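Local coordinates for protein NADH-dependent FAD reductase (Streptomyces globisporus, PDB 4R82) that uses NADH to reduce FAD, supplying freely diffusing FADH2 to the monooxygenase and halogenase that help build the enediyne antitumour antibiotic C-1027, at residues A[34-42]-A[120-128]; A[87-96]-A[163-174]. All blocks are in the same frame, centred on the assembly; numbering follows the deposited sequence.

Interaction 1 of 2, residues A[34-42]-A[120-128]; sequences VTVVTVGGS and ESGAPLIAG
A short, nearly antiparallel segment packs on the face of the main antiparallel sheet of this flavin reductase fold: strand 124-126, which pairs with 115-117 in a separate two-stranded sheet, runs alongside strand 35-39, second in the main sheet, at an angle of 165°. The 7.0 Å separation of their axes is too large for backbone pairing, so side chains and one hydroxyl bridge the gap. Val36 and Thr38, two residues apart on the strand, both point toward 124-126, while Val37 faces the other way. At one end Val36 CB meets Ile126 CG1 at 4.1 Å; beta-branched Val36 suits a strand and offers a compact apolar surface, and it also touches Phe98. Ile126 also touches Val113, and its backbone N-H and carbonyl are bonded to Ser85 and His132, which tie the short strand to the main sheet.

In the middle, Thr38 OG1 donates a hydrogen bond of 2.7 Å to Pro124 O, arriving 23° from the carbonyl plane. With chi1 at 56°, OG1 stands between the backbone N and carbonyl carbon of Thr38, which turns the hydroxyl to the Pro124 carbonyl and satisfies both polar groups in a buried place. The small methyl of Ala123 fits alongside, its CB 3.5 Å from Thr38 OG1, and Pro124 CD rests near Val39 O.

The far end closes in on the loop 120-123. There Gly40, lacking a side chain, lets the backbones come together, with its CA 3.3 Å from Gly122 O in a CA-H...O contact. Ser121 OG shapes this loop as an ST turn by accepting from Ala123 N, and a water takes the Gly40 N-H at 2.9 Å while donating to Ser121 O at 2.8 Å.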
loop_
_atom_site.group_PDB
_atom_site.type_symbol
_atom_site.label_atom_id
_atom_site.label_comp_id
_atom_site.label_asym_id
_atom_site.label_seq_id
_atom_site.Cartn_x
_atom_site.Cartn_y
_atom_site.Cartn_z
ATOM N N VAL A 34 -0.762 7.682 -5.150
ATOM C CA VAL A 34 -1.787 7.376 -6.139
ATOM C C VAL A 34 -1.070 7.001 -7.417
ATOM O O VAL A 34 -0.130 7.689 -7.817
ATOM C CB VAL A 34 -2.668 8.609 -6.415
ATOM C CG1 VAL A 34 -3.785 8.248 -7.383
ATOM C CG2 VAL A 34 -3.255 9.158 -5.116
ATOM N N THR A 35 -1.493 5.910 -8.050
ATOM C CA THR A 35 -0.929 5.529 -9.340
ATOM C C THR A 35 -2.019 5.498 -10.390
ATOM O O THR A 35 -3.218 5.509 -10.069
ATOM C CB THR A 35 -0.292 4.121 -9.310
ATOM O OG1 THR A 35 -1.328 3.130 -9.298
ATOM C CG2 THR A 35 0.586 3.946 -8.076
ATOM N N VAL A 36 -1.606 5.450 -11.649
ATOM C CA VAL A 36 -2.521 5.028 -12.709
ATOM C C VAL A 36 -1.931 3.744 -13.255
ATOM O O VAL A 36 -0.761 3.706 -13.663
ATOM C CB VAL A 36 -2.662 6.068 -13.832
ATOM C CG1 VAL A 36 -3.521 5.516 -14.966
ATOM C CG2 VAL A 36 -3.282 7.358 -13.290
ATOM N N VAL A 37 -2.727 2.683 -13.229
ATOM C CA VAL A 37 -2.342 1.429 -13.852
ATOM C C VAL A 37 -2.801 1.457 -15.301
ATOM O O VAL A 37 -3.948 1.820 -15.577
ATOM C CB VAL A 37 -3.000 0.241 -13.127
ATOM C CG1 VAL A 37 -2.722 -1.074 -13.865
ATOM C CG2 VAL A 37 -2.490 0.158 -11.690
ATOM N N THR A 38 -1.926 1.072 -16.227
ATOM C CA THR A 38 -2.321 1.050 -17.629
ATOM C C THR A 38 -1.997 -0.276 -18.294
ATOM O O THR A 38 -1.107 -1.017 -17.854
ATOM C CB THR A 38 -1.667 2.190 -18.438
ATOM O OG1 THR A 38 -0.239 2.109 -18.307
ATOM C CG2 THR A 38 -2.136 3.555 -17.937
ATOM N N VAL A 39 -2.736 -0.562 -19.359
ATOM C CA VAL A 39 -2.458 -1.721 -20.198
ATOM C C VAL A 39 -2.510 -1.321 -21.656
ATOM O O VAL A 39 -3.124 -0.308 -22.009
ATOM C CB VAL A 39 -3.481 -2.862 -19.962
ATOM C CG1 VAL A 39 -3.376 -3.393 -18.543
ATOM C CG2 VAL A 39 -4.896 -2.373 -20.257
ATOM N N GLY A 40 -1.850 -2.116 -22.497
ATOM C CA GLY A 40 -1.908 -1.935 -23.932
ATOM C C GLY A 40 -2.960 -2.855 -24.513
ATOM O O GLY A 40 -4.095 -2.893 -24.028
ATOM N N GLY A 41 -2.598 -3.611 -25.542
ATOM C CA GLY A 41 -3.562 -4.477 -26.189
ATOM C C GLY A 41 -4.383 -3.717 -27.214
ATOM O O GLY A 41 -4.078 -2.572 -27.548
ATOM N N SER A 42 -5.448 -4.342 -27.691
ATOM C CA SER A 42 -6.259 -3.758 -28.750
ATOM C C SER A 42 -6.999 -2.508 -28.288
ATOM O O SER A 42 -7.319 -1.637 -29.095
ATOM C CB SER A 42 -7.241 -4.789 -29.292
ATOM O OG SER A 42 -6.536 -5.842 -29.916
ATOM N N GLU A 120 8.059 -2.204 -23.035
ATOM C CA GLU A 120 7.921 -3.608 -22.627
ATOM C C GLU A 120 6.468 -4.042 -22.464
ATOM O O GLU A 120 6.115 -5.200 -22.695
ATOM C CB GLU A 120 8.674 -3.862 -21.316
ATOM C CG GLU A 120 10.168 -3.664 -21.413
ATOM C CD GLU A 120 10.807 -4.627 -22.392
ATOM O OE1 GLU A 120 10.311 -5.768 -22.510
ATOM O OE2 GLU A 120 11.800 -4.238 -23.045
ATOM N N SER A 121 5.626 -3.102 -22.058
ATOM C CA SER A 121 4.237 -3.406 -21.748
ATOM C C SER A 121 3.304 -3.063 -22.892
ATOM O O SER A 121 2.180 -3.566 -22.953
ATOM C CB SER A 121 3.801 -2.615 -20.520
ATOM O OG SER A 121 3.883 -1.222 -20.776
ATOM N N GLY A 122 3.750 -2.180 -23.780
ATOM C CA GLY A 122 2.885 -1.665 -24.829
ATOM C C GLY A 122 1.812 -0.747 -24.259
ATOM O O GLY A 122 0.864 -0.370 -24.954
ATOM N N ALA A 123 1.974 -0.387 -22.989
ATOM C CA ALA A 123 0.989 0.440 -22.289
ATOM C C ALA A 123 1.413 1.896 -22.276
ATOM O O ALA A 123 2.610 2.202 -22.166
ATOM C CB ALA A 123 0.801 -0.056 -20.871
ATOM N N PRO A 124 0.434 2.807 -22.386
ATOM C CA PRO A 124 0.758 4.226 -22.235
ATOM C C PRO A 124 1.269 4.516 -20.828
ATOM O O PRO A 124 0.676 4.064 -19.848
ATOM C CB PRO A 124 -0.593 4.919 -22.470
ATOM C CG PRO A 124 -1.392 3.937 -23.278
ATOM C CD PRO A 124 -0.984 2.594 -22.743
ATOM N N LEU A 125 2.373 5.248 -20.722
ATOM C CA LEU A 125 2.915 5.600 -19.416
ATOM C C LEU A 125 2.615 7.082 -19.215
ATOM O O LEU A 125 2.817 7.869 -20.131
ATOM C CB LEU A 125 4.430 5.380 -19.398
ATOM C CG LEU A 125 4.883 3.985 -19.828
ATOM C CD1 LEU A 125 6.400 3.902 -19.884
ATOM C CD2 LEU A 125 4.355 2.983 -18.855
ATOM N N ILE A 126 2.114 7.464 -18.043
ATOM C CA ILE A 126 1.639 8.833 -17.863
ATOM C C ILE A 126 2.806 9.809 -17.706
ATOM O O ILE A 126 3.645 9.647 -16.816
ATOM C CB ILE A 126 0.697 8.955 -16.648
ATOM C CG1 ILE A 126 -0.419 7.903 -16.718
ATOM C CG2 ILE A 126 0.095 10.355 -16.578
ATOM C CD1 ILE A 126 -1.221 7.911 -17.999
ATOM N N ALA A 127 2.869 10.813 -18.578
ATOM C CA ALA A 127 3.955 11.789 -18.523
ATOM C C ALA A 127 3.834 12.596 -17.239
ATOM O O ALA A 127 2.726 12.815 -16.742
ATOM C CB ALA A 127 3.912 12.712 -19.747
ATOM N N GLY A 128 4.968 13.032 -16.694
ATOM C CA GLY A 128 4.948 13.824 -15.478
ATOM C C GLY A 128 4.963 13.018 -14.195
ATOM O O GLY A 128 5.012 13.590 -13.105
HETATM O O HOH W 1 -0.065 -4.108 -21.361
#

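Interaction 2 of 2, residues A[87-96]-A[163-174]; sequences LEAGQEKAAR and EGMLFSGGRFRR. With FAD (flavin-adenine dinucleotide), chain K; NAD (nicotinamide-adenine-dinucleotide), chain C; ACT (acetate ion), chain H; ACT (acetate ion), chain G.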
loop_
_atom_site.group_PDB
_atom_site.type_symbol
_atom_site.label_atom_id
_atom_site.label_comp_id
_atom_site.label_asym_id
_atom_site.label_seq_id
_atom_site.Cartn_x
_atom_site.Cartn_y
_atom_site.Cartn_z
ATOM N N LEU A 87 1.836 8.819 -9.580
ATOM C CA LEU A 87 1.497 10.200 -9.896
ATOM C C LEU A 87 2.220 11.199 -9.012
ATOM O O LEU A 87 2.352 11.002 -7.806
ATOM C CB LEU A 87 -0.019 10.439 -9.823
ATOM C CG LEU A 87 -0.856 9.658 -10.846
ATOM C CD1 LEU A 87 -2.341 10.042 -10.698
ATOM C CD2 LEU A 87 -0.359 9.903 -12.270
ATOM N N GLU A 88 2.676 12.276 -9.644
ATOM C CA GLU A 88 3.376 13.362 -8.995
ATOM C C GLU A 88 2.395 14.321 -8.314
ATOM O O GLU A 88 1.206 14.325 -8.626
ATOM C CB GLU A 88 4.228 14.066 -10.064
ATOM C CG GLU A 88 5.120 15.183 -9.601
ATOM C CD GLU A 88 4.399 16.515 -9.604
ATOM O OE1 GLU A 88 3.399 16.631 -10.350
ATOM O OE2 GLU A 88 4.820 17.430 -8.861
ATOM N N ALA A 89 2.909 15.135 -7.394
ATOM C CA ALA A 89 2.103 16.010 -6.552
ATOM C C ALA A 89 1.060 16.859 -7.276
ATOM O O ALA A 89 -0.000 17.128 -6.719
ATOM C CB ALA A 89 3.008 16.904 -5.714
ATOM N N GLY A 90 1.353 17.294 -8.497
ATOM C CA GLY A 90 0.421 18.160 -9.211
ATOM C C GLY A 90 -0.491 17.474 -10.226
ATOM O O GLY A 90 -1.050 18.132 -11.111
ATOM N N GLN A 91 -0.657 16.164 -10.098
ATOM C CA GLN A 91 -1.422 15.405 -11.084
ATOM C C GLN A 91 -2.800 14.945 -10.618
ATOM O O GLN A 91 -3.275 13.878 -11.020
ATOM C CB GLN A 91 -0.608 14.210 -11.568
ATOM C CG GLN A 91 0.672 14.629 -12.279
ATOM C CD GLN A 91 1.359 13.463 -12.941
ATOM O OE1 GLN A 91 1.832 12.542 -12.266
ATOM N NE2 GLN A 91 1.385 13.469 -14.277
ATOM N N GLU A 92 -3.445 15.749 -9.785
ATOM C CA GLU A 92 -4.791 15.423 -9.336
ATOM C C GLU A 92 -5.773 15.272 -10.503
ATOM O O GLU A 92 -6.687 14.436 -10.446
ATOM C CB GLU A 92 -5.292 16.471 -8.340
ATOM C CG GLU A 92 -6.738 16.249 -7.926
ATOM C CD GLU A 92 -7.209 17.215 -6.854
ATOM O OE1 GLU A 92 -6.352 17.849 -6.200
ATOM O OE2 GLU A 92 -8.443 17.331 -6.667
ATOM N N LYS A 93 -5.587 16.062 -11.558
ATOM C CA LYS A 93 -6.497 16.008 -12.703
ATOM C C LYS A 93 -6.425 14.637 -13.362
ATOM O O LYS A 93 -7.454 14.042 -13.704
ATOM C CB LYS A 93 -6.166 17.106 -13.716
ATOM C CG LYS A 93 -7.064 17.113 -14.945
ATOM N N ALA A 94 -5.208 14.127 -13.521
ATOM C CA ALA A 94 -5.017 12.792 -14.079
ATOM C C ALA A 94 -5.610 11.712 -13.169
ATOM O O ALA A 94 -6.187 10.734 -13.654
ATOM C CB ALA A 94 -3.536 12.524 -14.347
ATOM N N ALA A 95 -5.463 11.878 -11.855
ATOM C CA ALA A 95 -6.007 10.904 -10.914
ATOM C C ALA A 95 -7.525 10.838 -11.037
ATOM O O ALA A 95 -8.111 9.755 -11.062
ATOM C CB ALA A 95 -5.602 11.235 -9.492
ATOM N N ARG A 96 -8.156 12.001 -11.112
ATOM C CA ARG A 96 -9.609 12.038 -11.254
ATOM C C ARG A 96 -10.064 11.459 -12.587
ATOM O O ARG A 96 -11.055 10.724 -12.653
ATOM C CB ARG A 96 -10.130 13.460 -11.068
ATOM C CG ARG A 96 -9.965 13.957 -9.646
ATOM C CD ARG A 96 -10.606 15.323 -9.455
ATOM N NE ARG A 96 -10.305 15.857 -8.130
ATOM C CZ ARG A 96 -10.985 15.540 -7.033
ATOM N NH1 ARG A 96 -10.647 16.064 -5.863
ATOM N NH2 ARG A 96 -12.002 14.693 -7.108
ATOM N N GLU A 163 7.989 14.390 -6.713
ATOM C CA GLU A 163 7.511 13.805 -5.470
ATOM C C GLU A 163 6.045 13.420 -5.646
ATOM O O GLU A 163 5.298 14.138 -6.309
ATOM C CB GLU A 163 7.654 14.866 -4.377
ATOM C CG GLU A 163 7.324 14.432 -2.979
ATOM C CD GLU A 163 7.997 15.333 -1.967
ATOM O OE1 GLU A 163 9.128 15.009 -1.553
ATOM O OE2 GLU A 163 7.408 16.375 -1.615
ATOM N N GLY A 164 5.624 12.301 -5.056
ATOM C CA GLY A 164 4.272 11.797 -5.268
ATOM C C GLY A 164 3.128 12.578 -4.626
ATOM O O GLY A 164 3.306 13.259 -3.611
HETATM N N MSE A 165 1.948 12.497 -5.237
HETATM C CA MSE A 165 0.755 13.029 -4.591
HETATM C C MSE A 165 0.318 12.038 -3.525
HETATM O O MSE A 165 0.798 10.901 -3.499
HETATM C CB MSE A 165 -0.358 13.294 -5.613
HETATM C CG MSE A 165 -0.807 12.094 -6.409
HETATM SE SE MSE A 165 -2.288 12.545 -7.637
HETATM C CE MSE A 165 -3.519 13.280 -6.353
ATOM N N LEU A 166 -0.578 12.475 -2.642
ATOM C CA LEU A 166 -1.049 11.663 -1.526
ATOM C C LEU A 166 -2.568 11.544 -1.555
ATOM O O LEU A 166 -3.262 12.426 -2.075
ATOM C CB LEU A 166 -0.627 12.295 -0.199
ATOM C CG LEU A 166 0.882 12.450 -0.041
ATOM C CD1 LEU A 166 1.221 13.288 1.165
ATOM C CD2 LEU A 166 1.486 11.067 0.086
ATOM N N PHE A 167 -3.063 10.446 -0.987
ATOM C CA PHE A 167 -4.492 10.177 -0.842
ATOM C C PHE A 167 -4.673 9.668 0.588
ATOM O O PHE A 167 -4.079 8.652 0.985
ATOM C CB PHE A 167 -4.892 9.095 -1.854
ATOM C CG PHE A 167 -6.358 8.729 -1.845
ATOM C CD1 PHE A 167 -7.343 9.699 -1.955
ATOM C CD2 PHE A 167 -6.740 7.388 -1.796
ATOM C CE1 PHE A 167 -8.686 9.345 -1.973
ATOM C CE2 PHE A 167 -8.083 7.035 -1.809
ATOM C CZ PHE A 167 -9.045 8.013 -1.899
ATOM N N SER A 168 -5.477 10.375 1.368
ATOM C CA SER A 168 -5.665 10.001 2.763
ATOM C C SER A 168 -6.988 10.564 3.238
ATOM O O SER A 168 -7.355 11.687 2.891
ATOM C CB SER A 168 -4.506 10.537 3.615
ATOM O OG SER A 168 -4.656 10.186 4.984
ATOM N N GLY A 169 -7.732 9.775 4.006
ATOM C CA GLY A 169 -9.009 10.238 4.521
ATOM C C GLY A 169 -9.990 10.541 3.405
ATOM O O GLY A 169 -10.906 11.361 3.573
ATOM N N GLY A 170 -9.799 9.877 2.267
ATOM C CA GLY A 170 -10.672 10.061 1.120
ATOM C C GLY A 170 -10.414 11.341 0.345
ATOM O O GLY A 170 -11.213 11.720 -0.517
ATOM N N ARG A 171 -9.297 12.005 0.639
ATOM C CA ARG A 171 -8.972 13.289 0.012
ATOM C C ARG A 171 -7.582 13.266 -0.576
ATOM O O ARG A 171 -6.712 12.538 -0.103
ATOM C CB ARG A 171 -8.995 14.423 1.040
ATOM C CG ARG A 171 -10.308 14.661 1.730
ATOM C CD ARG A 171 -10.145 15.787 2.724
ATOM N NE ARG A 171 -11.365 16.058 3.473
ATOM C CZ ARG A 171 -12.388 16.760 3.000
ATOM N NH1 ARG A 171 -13.460 16.966 3.754
ATOM N NH2 ARG A 171 -12.344 17.252 1.767
ATOM N N PHE A 172 -7.356 14.088 -1.594
ATOM C CA PHE A 172 -5.999 14.250 -2.097
ATOM C C PHE A 172 -5.272 15.239 -1.186
ATOM O O PHE A 172 -5.856 16.223 -0.725
ATOM C CB PHE A 172 -6.007 14.722 -3.549
ATOM C CG PHE A 172 -6.546 13.695 -4.518
ATOM C CD1 PHE A 172 -6.133 12.374 -4.453
ATOM C CD2 PHE A 172 -7.486 14.054 -5.471
ATOM C CE1 PHE A 172 -6.632 11.430 -5.345
ATOM C CE2 PHE A 172 -7.983 13.120 -6.367
ATOM C CZ PHE A 172 -7.560 11.807 -6.294
ATOM N N ARG A 173 -4.010 14.950 -0.893
ATOM C CA ARG A 173 -3.249 15.755 0.064
ATOM C C ARG A 173 -1.852 15.989 -0.505
ATOM O O ARG A 173 -1.491 15.391 -1.511
ATOM C CB ARG A 173 -3.158 15.021 1.412
ATOM C CG ARG A 173 -4.486 14.827 2.133
ATOM C CD ARG A 173 -5.051 16.142 2.642
ATOM N NE ARG A 173 -4.153 16.797 3.595
ATOM C CZ ARG A 173 -4.150 16.557 4.904
ATOM N NH1 ARG A 173 -5.004 15.682 5.418
ATOM N NH2 ARG A 173 -3.299 17.191 5.701
ATOM N N ARG A 174 -1.081 16.851 0.153
ATOM C CA ARG A 174 0.290 17.177 -0.245
ATOM C C ARG A 174 1.259 16.969 0.918
ATOM O O ARG A 174 0.863 17.065 2.085
ATOM C CB ARG A 174 0.375 18.651 -0.649
ATOM C CG ARG A 174 0.319 18.924 -2.129
ATOM C CD ARG A 174 0.553 20.411 -2.413
ATOM N NE ARG A 174 1.146 20.606 -3.731
ATOM C CZ ARG A 174 0.455 20.573 -4.866
ATOM N NH1 ARG A 174 -0.854 20.361 -4.844
ATOM N NH2 ARG A 174 1.072 20.750 -6.024
HETATM N N1 FAD K . -10.044 0.700 -7.969
HETATM C C2 FAD K . -9.458 -0.472 -7.781
HETATM O O2 FAD K . -10.051 -1.614 -8.303
HETATM N N3 FAD K . -8.310 -0.626 -7.126
HETATM C C4 FAD K . -7.700 0.450 -6.605
HETATM O O4 FAD K . -6.505 0.309 -5.925
HETATM C C4X FAD K . -8.293 1.736 -6.748
HETATM N N5 FAD K . -7.683 2.831 -6.197
HETATM C C5X FAD K . -8.257 4.055 -6.380
HETATM C C6 FAD K . -7.612 5.191 -5.825
HETATM C C7 FAD K . -8.201 6.447 -5.983
HETATM C C7M FAD K . -7.524 7.704 -5.391
HETATM C C8 FAD K . -9.403 6.583 -6.698
HETATM C C8M FAD K . -10.014 7.960 -6.864
HETATM C C9 FAD K . -10.039 5.459 -7.249
HETATM C C9A FAD K . -9.460 4.177 -7.092
HETATM N N10 FAD K . -10.079 3.067 -7.638
HETATM C C10 FAD K . -9.489 1.851 -7.458
HETATM C "C1'" FAD K . -11.342 3.150 -8.375
HETATM C "C2'" FAD K . -11.165 3.203 -9.880
HETATM O "O2'" FAD K . -10.143 4.142 -10.181
HETATM C "C3'" FAD K . -12.451 3.726 -10.507
HETATM O "O3'" FAD K . -12.833 4.913 -9.840
HETATM C "C4'" FAD K . -13.574 2.754 -10.314
HETATM O "O4'" FAD K . -13.084 1.462 -10.546
HETATM C "C5'" FAD K . -14.790 3.093 -11.212
HETATM O "O5'" FAD K . -14.588 2.791 -12.603
HETATM P P FAD K . -13.985 1.352 -13.113
HETATM O O1P FAD K . -14.543 0.979 -14.481
HETATM O O2P FAD K . -14.370 0.288 -12.111
HETATM O O3P FAD K . -12.484 1.471 -13.211
HETATM P PA NAD C . -13.264 6.860 -0.255
HETATM O O1A NAD C . -13.484 6.465 -1.714
HETATM O O2A NAD C . -13.204 8.371 -0.153
HETATM O O5B NAD C . -11.863 6.307 0.186
HETATM C C5B NAD C . -11.572 5.829 1.449
HETATM C C4B NAD C . -10.858 4.548 1.497
HETATM O O4B NAD C . -11.738 3.538 1.087
HETATM C C3B NAD C . -9.718 4.533 0.567
HETATM O O3B NAD C . -8.682 3.800 1.151
HETATM C C2B NAD C . -10.211 3.804 -0.595
HETATM O O2B NAD C . -9.188 3.235 -1.332
HETATM C C1B NAD C . -11.070 2.800 0.017
HETATM N N9A NAD C . -12.093 2.242 -0.878
HETATM C C8A NAD C . -13.091 2.909 -1.488
HETATM N N7A NAD C . -13.834 2.065 -2.224
HETATM C C5A NAD C . -13.298 0.832 -2.086
HETATM C C6A NAD C . -13.616 -0.427 -2.596
HETATM N N6A NAD C . -14.695 -0.591 -3.445
HETATM N N1A NAD C . -12.865 -1.480 -2.243
HETATM C C2A NAD C . -11.807 -1.353 -1.430
HETATM N N3A NAD C . -11.478 -0.160 -0.914
HETATM C C4A NAD C . -12.196 0.939 -1.228
HETATM O O3 NAD C . -14.452 6.332 0.633
HETATM C C ACT H . -2.161 15.841 -15.189
HETATM O O ACT H . -2.706 15.870 -14.058
HETATM O OXT ACT H . -0.912 15.711 -15.209
HETATM C CH3 ACT H . -2.966 15.949 -16.450
HETATM C C ACT G . -6.151 12.054 7.098
HETATM O O ACT G . -6.787 12.392 8.127
HETATM O OXT ACT G . -6.578 11.052 6.486
HETATM C CH3 ACT G . -4.942 12.799 6.625
HETATM O O HOH W 2 1.782 9.186 -5.507
HETATM O O HOH W 3 6.872 16.897 -7.102
HETATM O O HOH W 4 0.265 16.347 -3.889
#
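The Arg96 guanidinium receives Phe172 CE2, from the beta hairpin 166-173, over the centre of one face, the two planes turned 79° apart; at its edge, in plane, Glu92 OE2 accepts from both NE and NH1 in a side-on salt bridge. The Phe172 ring in turn carries the Met165 CE methyl over one face, 3.3 Å above the plane and toward the rim, with Arg96 NE and Leu166 O at its edge. Glu92 CG lies 3.4 Å from Phe172 CD2, and the extended Glu92 chain carries its carboxylate on past the ring to Arg96, one turn along helix 92-96. The hairpin is closed by a type I' turn at Gly169 and Gly170, whose positive phi angles suit glycine. It also lines the cofactor pocket: the flavin methyl C7M sits 3.5 Å above the centre of the Phe167 ring and also touches Phe172, while NAD O2B lies at the Phe167 edge.

Met165, a selenomethionine here, lies between the hairpin and helix 92-96. Its chain bends at chi3 (-55°), bringing CE to Glu92 and the ring, while SE lies 3.8 Å from Leu87 CB and also meets the small Ala95 methyl. Glu163 reaches Arg173 of the second subunit in a salt bridge, placing this end at the dimer interface. Behind Met165 the backbones join in a single beta bridge between Glu88 and Gly164: Met165 N donates to Leu87 O, and Ala89 N to Glu163 O at 2.8 Å, in the carbonyl plane.

Interactions 1 and 2 have centres about 18 Å apart, and their segments alternate along the chain in the order 34-42, 87-96, 120-128, 163-174. They meet where the main sheet runs into its connections: Val34 O and Leu87 N, 2.9 Å apart, probably form a hydrogen bond just beyond the start of strand 35-39 and the end of strand 81-86, and Gln91 makes a weak bond to Ala127 O. Interaction 1 covers a face of the sheet, whereas interaction 2 joins the helix following strand 81-86 to the hairpin at the flavin and NAD pocket. Through these two pairs the sheet core adjoins the cofactor site, and segments of both contacts also touch the second subunit.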